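Local coordinates for D-glyceraldehyde dehydrogenase (NADP(+)) (Thermoplasma acidophilum, PDB 5IZD), which oxidises D-glyceraldehyde to glycerate with NADP(+) in the non-phosphorylated Entner-Doudoroff pathway, working as a homotetramer of the aldehyde dehydrogenase family, at residues 186-190 against 191-195. Numbering follows the deposited sequence.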
ATOM      1  N   ARG A 186     -26.061  -9.088 -21.834  1.00 34.77           N
ATOM      2  CA  ARG A 186     -26.659  -8.283 -22.909  1.00 36.10           C
ATOM      3  C   ARG A 186     -26.474  -6.796 -22.565  1.00 35.98           C
ATOM      4  O   ARG A 186     -26.096  -6.032 -23.441  1.00 36.29           O
ATOM      5  CB  ARG A 186     -28.126  -8.666 -23.149  1.00 37.31           C
ATOM      6  CG  ARG A 186     -28.843  -7.956 -24.325  1.00 38.89           C
ATOM      7  CD  ARG A 186     -30.221  -8.562 -24.610  1.00 40.08           C
ATOM      8  NE  ARG A 186     -30.144  -9.935 -25.152  1.00 40.82           N
ATOM      9  CZ  ARG A 186     -29.969 -10.275 -26.448  1.00 41.84           C
ATOM     10  NH1 ARG A 186     -29.851  -9.364 -27.423  1.00 42.77           N
ATOM     11  NH2 ARG A 186     -29.917 -11.577 -26.790  1.00 41.96           N
ATOM     12  N   LYS A 187     -26.623  -6.400 -21.291  1.00 35.33           N
ATOM     13  CA  LYS A 187     -26.375  -5.003 -20.916  1.00 35.25           C
ATOM     14  C   LYS A 187     -24.921  -4.574 -21.163  1.00 34.89           C
ATOM     15  O   LYS A 187     -24.681  -3.482 -21.647  1.00 35.09           O
ATOM     16  CB  LYS A 187     -26.855  -4.699 -19.487  1.00 35.01           C
ATOM     17  CG  LYS A 187     -28.375  -4.772 -19.347  1.00 35.61           C
ATOM     18  CD  LYS A 187     -29.059  -3.534 -19.916  1.00 36.58           C
ATOM     19  CE  LYS A 187     -30.561  -3.748 -20.041  1.00 37.26           C
ATOM     20  NZ  LYS A 187     -30.858  -4.616 -21.219  1.00 37.85           N
ATOM     21  N   PHE A 188     -23.966  -5.439 -20.852  1.00 34.31           N
ATOM     22  CA  PHE A 188     -22.565  -5.180 -21.174  1.00 34.26           C
ATOM     23  C   PHE A 188     -22.325  -5.053 -22.685  1.00 35.33           C
ATOM     24  O   PHE A 188     -21.595  -4.118 -23.156  1.00 35.52           O
ATOM     25  CB  PHE A 188     -21.663  -6.249 -20.550  1.00 33.30           C
ATOM     26  CG  PHE A 188     -21.284  -5.938 -19.167  1.00 32.44           C
ATOM     27  CD1 PHE A 188     -22.123  -6.274 -18.128  1.00 32.09           C
ATOM     28  CD2 PHE A 188     -20.117  -5.240 -18.893  1.00 32.07           C
ATOM     29  CE1 PHE A 188     -21.774  -6.004 -16.816  1.00 31.55           C
ATOM     30  CE2 PHE A 188     -19.782  -4.952 -17.578  1.00 31.51           C
ATOM     31  CZ  PHE A 188     -20.620  -5.327 -16.535  1.00 31.13           C
ATOM     32  N   VAL A 189     -22.937  -5.968 -23.439  1.00 35.98           N
ATOM     33  CA  VAL A 189     -22.962  -5.861 -24.906  1.00 37.32           C
ATOM     34  C   VAL A 189     -23.543  -4.509 -25.392  1.00 38.63           C
ATOM     35  O   VAL A 189     -22.859  -3.766 -26.138  1.00 39.79           O
ATOM     36  CB  VAL A 189     -23.671  -7.052 -25.611  1.00 37.62           C
ATOM     37  CG1 VAL A 189     -23.682  -6.859 -27.128  1.00 38.43           C
ATOM     38  CG2 VAL A 189     -22.912  -8.332 -25.312  1.00 37.03           C
ATOM     39  N   GLU A 190     -24.726  -4.148 -24.936  1.00 39.18           N
ATOM     40  CA  GLU A 190     -25.316  -2.871 -25.333  1.00 40.46           C
ATOM     41  C   GLU A 190     -24.481  -1.657 -24.883  1.00 40.26           C
ATOM     42  O   GLU A 190     -24.560  -0.621 -25.503  1.00 40.97           O
ATOM     43  CB  GLU A 190     -26.761  -2.762 -24.839  1.00 41.32           C
ATOM     44  CG  GLU A 190     -27.694  -3.806 -25.463  1.00 42.11           C
ATOM     45  CD  GLU A 190     -28.998  -4.058 -24.691  1.00 42.95           C
ATOM     46  OE1 GLU A 190     -29.884  -4.760 -25.279  1.00 43.90           O
ATOM     47  OE2 GLU A 190     -29.156  -3.576 -23.528  1.00 42.99           O
ATOM     48  N   ALA A 191     -23.663  -1.782 -23.824  1.00 39.40           N
ATOM     49  CA  ALA A 191     -22.806  -0.693 -23.367  1.00 39.23           C
ATOM     50  C   ALA A 191     -21.545  -0.523 -24.230  1.00 39.69           C
ATOM     51  O   ALA A 191     -20.766   0.434 -23.996  1.00 39.71           O
ATOM     52  CB  ALA A 191     -22.422  -0.900 -21.911  1.00 38.37           C
ATOM     53  N   GLY A 192     -21.299  -1.447 -25.183  1.00 39.78           N
ATOM     54  CA  GLY A 192     -20.118  -1.373 -26.073  1.00 39.93           C
ATOM     55  C   GLY A 192     -18.915  -2.272 -25.804  1.00 39.45           C
ATOM     56  O   GLY A 192     -17.838  -2.022 -26.357  1.00 39.40           O
ATOM     57  N   VAL A 193     -19.054  -3.325 -24.989  1.00 38.76           N
ATOM     58  CA  VAL A 193     -17.934  -4.280 -24.834  1.00 38.38           C
ATOM     59  C   VAL A 193     -17.536  -4.802 -26.227  1.00 38.67           C
ATOM     60  O   VAL A 193     -18.363  -5.316 -26.895  1.00 38.82           O
ATOM     61  CB  VAL A 193     -18.288  -5.479 -23.919  1.00 37.71           C
ATOM     62  CG1 VAL A 193     -17.205  -6.545 -23.981  1.00 37.46           C
ATOM     63  CG2 VAL A 193     -18.432  -4.998 -22.502  1.00 37.39           C
ATOM     64  N   PRO A 194     -16.260  -4.680 -26.632  1.00 38.74           N
ATOM     65  CA  PRO A 194     -15.898  -5.164 -27.969  1.00 39.19           C
ATOM     66  C   PRO A 194     -16.055  -6.686 -28.166  1.00 38.99           C
ATOM     67  O   PRO A 194     -16.043  -7.454 -27.166  1.00 37.62           O
ATOM     68  CB  PRO A 194     -14.429  -4.768 -28.120  1.00 39.16           C
ATOM     69  CG  PRO A 194     -14.127  -3.798 -27.036  1.00 38.82           C
ATOM     70  CD  PRO A 194     -15.097  -4.146 -25.912  1.00 38.26           C
ATOM     71  N   LYS A 195     -16.109  -7.122 -29.440  1.00 39.29           N
ATOM     72  CA  LYS A 195     -16.349  -8.538 -29.775  1.00 39.49           C
ATOM     73  C   LYS A 195     -15.195  -9.413 -29.305  1.00 38.63           C
ATOM     74  O   LYS A 195     -14.034  -9.070 -29.432  1.00 39.12           O
ATOM     75  CB  LYS A 195     -16.718  -8.766 -31.299  1.00 41.01           C
ATOM     76  CG  LYS A 195     -15.558  -9.159 -32.205  1.00 41.58           C
ATOM     77  CD  LYS A 195     -15.932  -9.434 -33.643  1.00 42.68           C
ATOM     78  CE  LYS A 195     -14.736 -10.018 -34.380  1.00 43.14           C
TER
HETATM   79  O   HOH W   1     -20.802  -4.169 -28.060  1.00 46.17           O
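V193 folds back against F188, five residues earlier, where helix 178-190 gives way to the loop leading into strand 198-200. CB of V193 sits 3.7 Å from F188 O, and there the two methyls part. CG1 lies anti to the backbone N (chi1 170°), which turns CG2 to the N side, back over the last helical turn. CG2 comes within 3.3 Å of F188 O and lies 4.0 Å from F188 CB, reaching the phenyl ring at its edge, in the ring plane, by way of CD2. F188 and V193 both also rest on L198, so the helix end is packed against the strand that follows it in the Rossmann-type, cofactor-binding part of the fold.

The backbone here is a worked case of helix closure by a Schellman motif. V193 N donates to F188 O in the long 6→1 bond, nearly straight at 168°, while G192 N turns back to V189 O at 3.0 Å, meeting it from above the carbonyl plane. G192 itself takes a positive phi of 102°, the left-handed conformation that turns the chain out of the helix and lets both N-H groups point back into the last turn. One residue earlier, A191 N still makes a helical bond to K187 O (2.9 Å), with a weak second one to F188 O, and A191 O is taken up by R70 of helix 39-77. A water donates to both V189 O and V193 O, bridging the outgoing chain to the helix.

On another side of the turn, K187 NZ forms a salt bridge with E190 OE2 at 3.1 Å, approaching on the syn side of the carboxylate; K187 also makes a cation-pi contact with W183.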